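Local atomic coordinates of Hth-type dhaklm operon transcriptional activator DHAS (Lactococcus lactis, PDB entry 2IU5), a protein that activates transcription of the dhaKLM operon together with DhaQ in response to dihydroxyacetone, binding as a homodimer to an inverted repeat that partly overlaps the -35 promoter sequence. Residues M26-A30 with I98-I103; I18-K23 with L60-I64. The protein carries 1 engineered substitution. One frame throughout, in Å; residues are numbered along the deposited sequence.

Both contacts start from helix 13-28, the first helix of the TetR-type DNA-binding domain, and their centres lie 12 Å apart. Contact 2 packs the middle of that helix against helix 57-73 within the same domain, whereas contact 1 joins the end of helix 13-28 and the loop after it to helix 97-106 of the C-terminal region. The two share an apolar boundary: Phe99 CZ lies 3.6 Å from Leu61 CD2, Ile103 CD1 is 3.8 Å from the same Leu61 CD2, and Phe99 CE1 is 3.9 Å from Phe22 CE2. The predicted helix-turn-helix, residues 35-54, borders contact 2 through Ile39 and Met40, so packing runs continuously from the DNA-binding motif to helix 97-106.

Contact 1: residues M26-A30 with I98-I103; sequences MQSNA and IFYQKI
Lys102 grips one backbone carbonyl at the end of helix 13-28, that of Met26, and one in the loop just after it, that of Asn29, joining the TetR-type DNA-binding domain to helix 97-106 of the C-terminal region. Its chain runs extended beyond CG (chi2 172°, chi3 -179°), which carries NZ to Met26 O and to Asn29 O, 2.8 Å from each. Neither bond follows a lone pair: NZ stands above both carbonyl planes, more steeply over that of Asn29. A water bonded to NZ and donating to Gln27 O adds a third link to the helix end. Cutting Lys102 back to an alanine would take away NZ, and the carbonyls of Met26 and Asn29 would probably lose the donor they share, and the water on Gln27 O its acceptor link across the contact.

Beside this polar grip lies an apolar patch. Met26 CB meets Phe99 at the ring edge, near the ring plane, 3.4 Å from CD1. The methionine chain then bends at chi2 and chi3, bringing CE back to 3.7 Å from Phe99 CD1 and leaving SD oblique to the ring, 5.5 Å from its centroid, a Met-aromatic contact. CE also touches Ile103 CD1 at 4.0 Å, while Ile103 CG1 lies over one face of the same ring, offset toward its rim. Leu61 and Phe65 of helix 57-73 touch Phe99 as well. On the outer side, the side chains of Gln27 and Ile98 cross at about a right angle, and a water donates to Gln27 OE1 while accepting from Phe99 N, 2.9 Å from each atom.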
loop_
_atom_site.group_PDB
_atom_site.type_symbol
_atom_site.label_atom_id
_atom_site.label_comp_id
_atom_site.label_asym_id
_atom_site.label_seq_id
_atom_site.Cartn_x
_atom_site.Cartn_y
_atom_site.Cartn_z
ATOM N N MET A 26 -7.262 17.227 -20.125
ATOM C CA MET A 26 -6.693 17.075 -18.764
ATOM C C MET A 26 -5.167 17.105 -18.754
ATOM O O MET A 26 -4.542 17.271 -17.718
ATOM C CB MET A 26 -7.178 15.769 -18.113
ATOM C CG MET A 26 -8.633 15.784 -17.695
ATOM S SD MET A 26 -8.826 16.659 -16.131
ATOM C CE MET A 26 -8.409 15.392 -14.916
ATOM N N GLN A 27 -4.543 16.946 -19.913
ATOM C CA GLN A 27 -3.098 17.096 -19.960
ATOM C C GLN A 27 -2.678 18.535 -19.662
ATOM O O GLN A 27 -1.605 18.770 -19.093
ATOM C CB GLN A 27 -2.585 16.629 -21.329
ATOM C CG GLN A 27 -1.106 16.850 -21.598
ATOM C CD GLN A 27 -0.237 15.880 -20.838
ATOM O OE1 GLN A 27 -0.659 14.768 -20.522
ATOM N NE2 GLN A 27 0.981 16.290 -20.538
ATOM N N SER A 28 -3.514 19.493 -20.052
ATOM C CA SER A 28 -3.040 20.876 -20.114
ATOM C C SER A 28 -3.985 21.885 -19.480
ATOM O O SER A 28 -3.695 23.085 -19.512
ATOM C CB SER A 28 -2.764 21.266 -21.579
ATOM O OG SER A 28 -3.966 21.132 -22.339
ATOM N N ASN A 29 -5.095 21.400 -18.925
ATOM C CA ASN A 29 -6.068 22.266 -18.248
ATOM C C ASN A 29 -6.424 21.686 -16.884
ATOM O O ASN A 29 -6.419 20.464 -16.719
ATOM C CB ASN A 29 -7.341 22.371 -19.087
ATOM C CG ASN A 29 -7.104 23.008 -20.446
ATOM O OD1 ASN A 29 -7.109 24.243 -20.565
ATOM N ND2 ASN A 29 -6.897 22.185 -21.475
ATOM N N ALA A 30 -6.728 22.556 -15.918
ATOM C CA ALA A 30 -7.226 22.068 -14.628
ATOM C C ALA A 30 -8.583 21.406 -14.834
ATOM O O ALA A 30 -9.395 21.866 -15.636
ATOM C CB ALA A 30 -7.357 23.220 -13.661
ATOM N N ILE A 98 -0.295 13.115 -15.890
ATOM C CA ILE A 98 -0.791 14.385 -15.388
ATOM C C ILE A 98 -2.265 14.240 -15.014
ATOM O O ILE A 98 -2.708 14.736 -13.978
ATOM C CB ILE A 98 -0.601 15.514 -16.388
ATOM C CG1 ILE A 98 0.883 15.816 -16.500
ATOM C CG2 ILE A 98 -1.442 16.737 -15.998
ATOM C CD1 ILE A 98 1.231 16.892 -17.463
ATOM N N PHE A 99 -3.034 13.558 -15.854
ATOM C CA PHE A 99 -4.436 13.246 -15.584
ATOM C C PHE A 99 -4.543 12.594 -14.216
ATOM O O PHE A 99 -5.357 13.028 -13.387
ATOM C CB PHE A 99 -4.923 12.296 -16.688
ATOM C CG PHE A 99 -6.347 11.802 -16.570
ATOM C CD1 PHE A 99 -7.420 12.534 -17.052
ATOM C CD2 PHE A 99 -6.609 10.581 -15.979
ATOM C CE1 PHE A 99 -8.719 12.049 -16.938
ATOM C CE2 PHE A 99 -7.902 10.101 -15.864
ATOM C CZ PHE A 99 -8.959 10.837 -16.343
ATOM N N TYR A 100 -3.732 11.552 -13.982
ATOM C CA TYR A 100 -3.856 10.813 -12.718
ATOM C C TYR A 100 -3.337 11.590 -11.521
ATOM O O TYR A 100 -3.902 11.479 -10.424
ATOM C CB TYR A 100 -3.350 9.351 -12.788
ATOM C CG TYR A 100 -4.378 8.549 -13.534
ATOM C CD1 TYR A 100 -5.582 8.198 -12.907
ATOM C CD2 TYR A 100 -4.180 8.155 -14.844
ATOM C CE1 TYR A 100 -6.560 7.475 -13.556
ATOM C CE2 TYR A 100 -5.170 7.414 -15.516
ATOM C CZ TYR A 100 -6.349 7.083 -14.853
ATOM O OH TYR A 100 -7.331 6.368 -15.486
ATOM N N GLN A 101 -2.279 12.376 -11.687
ATOM C CA GLN A 101 -1.870 13.298 -10.627
ATOM C C GLN A 101 -3.058 14.170 -10.211
ATOM O O GLN A 101 -3.313 14.369 -9.010
ATOM C CB GLN A 101 -0.788 14.259 -11.113
ATOM C CG GLN A 101 0.554 13.657 -11.342
ATOM C CD GLN A 101 1.562 14.704 -11.762
ATOM O OE1 GLN A 101 1.194 15.827 -12.142
ATOM N NE2 GLN A 101 2.841 14.350 -11.696
ATOM N N LYS A 102 -3.779 14.687 -11.206
ATOM C CA LYS A 102 -4.947 15.501 -10.912
ATOM C C LYS A 102 -6.042 14.758 -10.191
ATOM O O LYS A 102 -6.657 15.299 -9.279
ATOM C CB LYS A 102 -5.469 16.201 -12.158
ATOM C CG LYS A 102 -4.508 17.249 -12.653
ATOM C CD LYS A 102 -4.940 17.810 -13.999
ATOM C CE LYS A 102 -3.931 18.841 -14.451
ATOM N NZ LYS A 102 -4.090 19.268 -15.874
ATOM N N ILE A 103 -6.284 13.522 -10.592
ATOM C CA ILE A 103 -7.331 12.722 -9.967
ATOM C C ILE A 103 -6.990 12.402 -8.514
ATOM O O ILE A 103 -7.878 12.410 -7.652
ATOM C CB ILE A 103 -7.554 11.426 -10.716
ATOM C CG1 ILE A 103 -8.036 11.698 -12.148
ATOM C CG2 ILE A 103 -8.541 10.541 -9.951
ATOM C CD1 ILE A 103 -9.242 12.587 -12.234
HETATM O O HOH W 1 -2.282 13.276 -18.605
HETATM O O HOH W 2 -1.437 20.433 -16.746
#

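Contact 2: residues I18-K23 with L60-I64; sequences IAKAFK and LLSWI
With chi1 near 180° in both Phe22 (-175°) and Leu60 (177°), CG of each is swung opposite the backbone N, and the two side chains slide past each other in opposite directions between the first helix of the TetR-type DNA-binding domain and helix 57-73. The short segments cross steeply, at -102°, with axes 10.5 Å apart. Leu60 CD2 sits 3.6 Å from Phe22 CB and also meets Ile18 CG2, whereas Ile64 CD1 comes to the ring edge, near its plane, 3.5 Å from Phe22 CD2. The side chain of Leu61 crosses Phe22 at about a right angle, though how closely the two approach is doubtful.

Ala19 marks the nearest backbone approach, its CA 6.6 Å from Ile64 CA. Its CB touches Ile64 CG1 at 3.7 Å and, from a different direction, the indole edge of Trp63 at CZ3. No hydrogen bond crosses the interface, so apolar packing carries it. Ile39 of helix 36-43, within the predicted helix-turn-helix, touches both Ile18 and Phe22, tying this core to the DNA-binding motif. At the margin, Lys23 NZ forms a salt bridge with Asp68, while Lys23 CD comes to 4.2 Å from Ile64 CG2.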
loop_
_atom_site.group_PDB
_atom_site.type_symbol
_atom_site.label_atom_id
_atom_site.label_comp_id
_atom_site.label_asym_id
_atom_site.label_seq_id
_atom_site.Cartn_x
_atom_site.Cartn_y
_atom_site.Cartn_z
ATOM N N ILE A 18 -15.350 10.876 -26.878
ATOM C CA ILE A 18 -15.560 11.894 -25.845
ATOM C C ILE A 18 -14.503 11.732 -24.745
ATOM O O ILE A 18 -13.888 12.699 -24.315
ATOM C CB ILE A 18 -16.977 11.767 -25.268
ATOM C CG1 ILE A 18 -18.011 12.152 -26.329
ATOM C CG2 ILE A 18 -17.129 12.667 -24.060
ATOM C CD1 ILE A 18 -19.428 11.752 -25.903
ATOM N N ALA A 19 -14.280 10.507 -24.286
ATOM C CA ALA A 19 -13.262 10.265 -23.261
ATOM C C ALA A 19 -11.847 10.680 -23.685
ATOM O O ALA A 19 -11.073 11.275 -22.902
ATOM C CB ALA A 19 -13.254 8.776 -22.884
ATOM N N LYS A 20 -11.493 10.364 -24.920
ATOM C CA LYS A 20 -10.185 10.765 -25.444
ATOM C C LYS A 20 -10.026 12.283 -25.428
ATOM O O LYS A 20 -8.980 12.807 -25.032
ATOM C CB LYS A 20 -9.950 10.205 -26.846
ATOM C CG LYS A 20 -8.551 10.446 -27.381
ATOM C CD LYS A 20 -7.515 9.940 -26.374
ATOM C CE LYS A 20 -6.109 9.817 -26.983
ATOM N NZ LYS A 20 -5.482 11.164 -27.132
ATOM N N ALA A 21 -11.074 12.971 -25.867
ATOM C CA ALA A 21 -11.084 14.430 -25.802
ATOM C C ALA A 21 -10.839 14.956 -24.387
ATOM O O ALA A 21 -10.008 15.852 -24.173
ATOM C CB ALA A 21 -12.387 14.960 -26.363
ATOM N N PHE A 22 -11.569 14.393 -23.424
ATOM C CA PHE A 22 -11.392 14.797 -22.029
ATOM C C PHE A 22 -9.971 14.533 -21.549
ATOM O O PHE A 22 -9.342 15.391 -20.919
ATOM C CB PHE A 22 -12.381 14.060 -21.173
ATOM C CG PHE A 22 -12.365 14.477 -19.742
ATOM C CD1 PHE A 22 -12.592 15.788 -19.381
ATOM C CD2 PHE A 22 -12.122 13.537 -18.746
ATOM C CE1 PHE A 22 -12.589 16.190 -18.042
ATOM C CE2 PHE A 22 -12.111 13.923 -17.402
ATOM C CZ PHE A 22 -12.347 15.255 -17.056
ATOM N N LYS A 23 -9.465 13.338 -21.849
ATOM C CA LYS A 23 -8.103 12.972 -21.390
ATOM C C LYS A 23 -7.085 13.940 -22.001
ATOM O O LYS A 23 -6.135 14.364 -21.333
ATOM C CB LYS A 23 -7.785 11.510 -21.697
ATOM C CG LYS A 23 -8.522 10.589 -20.742
ATOM C CD LYS A 23 -8.087 9.125 -20.872
ATOM C CE LYS A 23 -8.808 8.454 -22.007
ATOM N NZ LYS A 23 -8.298 7.039 -22.193
ATOM N N LEU A 60 -18.307 11.071 -16.611
ATOM C CA LEU A 60 -17.355 10.741 -17.650
ATOM C C LEU A 60 -16.096 10.178 -16.984
ATOM O O LEU A 60 -15.566 9.169 -17.457
ATOM C CB LEU A 60 -17.017 11.980 -18.505
ATOM C CG LEU A 60 -15.971 11.690 -19.562
ATOM C CD1 LEU A 60 -16.401 10.520 -20.487
ATOM C CD2 LEU A 60 -15.746 12.950 -20.382
ATOM N N LEU A 61 -15.633 10.807 -15.901
ATOM C CA LEU A 61 -14.448 10.294 -15.184
ATOM C C LEU A 61 -14.683 8.870 -14.718
ATOM O O LEU A 61 -13.825 8.001 -14.920
ATOM C CB LEU A 61 -14.116 11.173 -13.966
ATOM C CG LEU A 61 -13.354 12.476 -14.194
ATOM C CD1 LEU A 61 -13.215 13.122 -12.834
ATOM C CD2 LEU A 61 -11.965 12.132 -14.778
ATOM N N SER A 62 -15.830 8.618 -14.096
ATOM C CA SER A 62 -16.142 7.289 -13.585
ATOM C C SER A 62 -16.043 6.282 -14.723
ATOM O O SER A 62 -15.483 5.182 -14.572
ATOM C CB SER A 62 -17.549 7.290 -12.996
ATOM O OG SER A 62 -17.547 8.009 -11.776
ATOM N N TRP A 63 -16.585 6.655 -15.878
ATOM C CA TRP A 63 -16.587 5.768 -17.033
ATOM C C TRP A 63 -15.159 5.508 -17.502
ATOM O O TRP A 63 -14.787 4.361 -17.811
ATOM C CB TRP A 63 -17.469 6.335 -18.175
ATOM C CG TRP A 63 -17.588 5.326 -19.277
ATOM C CD1 TRP A 63 -18.454 4.288 -19.325
ATOM C CD2 TRP A 63 -16.802 5.251 -20.473
ATOM N NE1 TRP A 63 -18.277 3.563 -20.471
ATOM C CE2 TRP A 63 -17.265 4.131 -21.196
ATOM C CE3 TRP A 63 -15.757 6.012 -21.007
ATOM C CZ2 TRP A 63 -16.729 3.754 -22.427
ATOM C CZ3 TRP A 63 -15.222 5.635 -22.228
ATOM C CH2 TRP A 63 -15.710 4.511 -22.925
ATOM N N ILE A 64 -14.348 6.560 -17.555
ATOM C CA ILE A 64 -12.959 6.408 -17.973
ATOM C C ILE A 64 -12.235 5.426 -17.050
ATOM O O ILE A 64 -11.514 4.546 -17.519
ATOM C CB ILE A 64 -12.266 7.768 -17.976
ATOM C CG1 ILE A 64 -12.697 8.536 -19.225
ATOM C CG2 ILE A 64 -10.755 7.622 -17.978
ATOM C CD1 ILE A 64 -12.412 10.041 -19.083
#